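Side-chain contact in lectin (Trichosanthes anguina, PDB 4HR6), which probably binds carbohydrate as a nontoxic, three-chain seed lectin homologous to type II ribosome-inactivating proteins: residues L3-S6 with E7-S10. Numbering follows the deposited sequence.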
loop_
_atom_site.group_PDB
_atom_site.type_symbol
_atom_site.label_atom_id
_atom_site.label_comp_id
_atom_site.label_asym_id
_atom_site.label_seq_id
_atom_site.Cartn_x
_atom_site.Cartn_y
_atom_site.Cartn_z
ATOM N N LEU A 3 -3.262 -23.130 -11.045
ATOM C CA LEU A 3 -2.226 -22.466 -11.805
ATOM C C LEU A 3 -1.460 -23.543 -12.558
ATOM O O LEU A 3 -0.780 -24.371 -11.948
ATOM C CB LEU A 3 -1.321 -21.672 -10.866
ATOM C CG LEU A 3 -0.461 -20.483 -11.345
ATOM C CD1 LEU A 3 1.010 -20.814 -11.256
ATOM C CD2 LEU A 3 -0.829 -19.932 -12.726
ATOM N N ARG A 4 -1.626 -23.557 -13.879
ATOM C CA ARG A 4 -0.920 -24.484 -14.762
ATOM C C ARG A 4 0.259 -23.748 -15.383
ATOM O O ARG A 4 0.077 -22.740 -16.064
ATOM C CB ARG A 4 -1.834 -24.997 -15.871
ATOM C CG ARG A 4 -3.148 -25.619 -15.411
ATOM C CD ARG A 4 -3.954 -26.204 -16.574
ATOM N NE ARG A 4 -3.441 -27.519 -16.978
ATOM C CZ ARG A 4 -2.545 -27.747 -17.947
ATOM N NH1 ARG A 4 -2.040 -26.753 -18.677
ATOM N NH2 ARG A 4 -2.148 -28.992 -18.193
ATOM N N LEU A 5 1.468 -24.237 -15.158
ATOM C CA LEU A 5 2.628 -23.530 -15.669
ATOM C C LEU A 5 2.787 -23.596 -17.197
ATOM O O LEU A 5 3.359 -22.679 -17.770
ATOM C CB LEU A 5 3.900 -23.969 -14.959
ATOM C CG LEU A 5 3.984 -23.482 -13.513
ATOM C CD1 LEU A 5 5.303 -23.922 -12.898
ATOM C CD2 LEU A 5 3.841 -21.964 -13.453
ATOM N N SER A 6 2.270 -24.640 -17.850
ATOM C CA SER A 6 2.323 -24.740 -19.331
ATOM C C SER A 6 1.753 -23.513 -20.033
ATOM O O SER A 6 2.393 -22.923 -20.898
ATOM C CB SER A 6 1.571 -25.979 -19.826
ATOM O OG SER A 6 2.296 -27.146 -19.487
ATOM N N GLU A 7 0.550 -23.129 -19.639
ATOM C CA GLU A 7 -0.148 -22.021 -20.278
ATOM C C GLU A 7 -0.011 -20.740 -19.442
ATOM O O GLU A 7 -0.967 -19.991 -19.281
ATOM C CB GLU A 7 -1.625 -22.398 -20.542
ATOM C CG GLU A 7 -2.415 -22.894 -19.330
ATOM C CD GLU A 7 -3.834 -23.344 -19.671
ATOM O OE1 GLU A 7 -4.250 -23.253 -20.854
ATOM O OE2 GLU A 7 -4.549 -23.788 -18.745
ATOM N N ALA A 8 1.198 -20.479 -18.950
ATOM C CA ALA A 8 1.420 -19.431 -17.952
ATOM C C ALA A 8 2.274 -18.269 -18.436
ATOM O O ALA A 8 3.403 -18.449 -18.887
ATOM C CB ALA A 8 2.058 -20.026 -16.714
ATOM N N ASN A 9 1.721 -17.072 -18.316
ATOM C CA ASN A 9 2.481 -15.845 -18.500
ATOM C C ASN A 9 2.097 -14.862 -17.395
ATOM O O ASN A 9 1.254 -15.174 -16.555
ATOM C CB ASN A 9 2.204 -15.249 -19.886
ATOM C CG ASN A 9 0.725 -15.100 -20.168
ATOM O OD1 ASN A 9 0.014 -14.350 -19.495
ATOM N ND2 ASN A 9 0.247 -15.820 -21.167
ATOM N N SER A 10 2.709 -13.681 -17.412
ATOM C CA SER A 10 2.423 -12.634 -16.446
ATOM C C SER A 10 0.923 -12.424 -16.252
ATOM O O SER A 10 0.437 -12.350 -15.117
ATOM C CB SER A 10 3.093 -11.328 -16.876
ATOM O OG SER A 10 2.759 -10.281 -15.984
#
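A type I beta turn from Leu-5 to Ala-8 lies in the link between strand 2-4 and helix 10-24, and Arg-4 and Glu-7 meet beside it. The turn is closed by one weak hydrogen bond. Ala-8 N donates to Leu-5 O over 3.3 Å, with a bent N-H...O angle of 124°. The methyl of Ala-8 points back at the strand end. Its CB lies 3.1 Å from Leu-5 O and 3.4 Å from Arg-4 O. Ala-8 CB also packs against Leu-5 CD2 at 4.2 Å.

The strand before the turn pairs in parallel with a strand of a neighbouring lectin chain, which carries the sheet across the interface. The same chain covers Ala-8 with its Phe-131.

At the surface, Glu-7 reaches across to the Arg-4 side chain. Its CG sits between its own backbone N and carbonyl carbon (chi1 54°), and the chain then runs straight on to the carboxylate. OE2 lies 3.3 Å from Arg-4 CD. The salt bridge from Arg-4 NH1 to Glu-7 OE2 is long, at 3.9 Å. Glu-7 CG comes to the edge of the guanidinium, and the guanidinium and carboxylate planes stand 88° apart. The stronger polar partner of Arg-4 is Asp-13 of the neighbouring chain, which meets NH2. Farther on, Asn-9 caps the start of helix 10-24, and its backbone N donates to Thr-12 OG1.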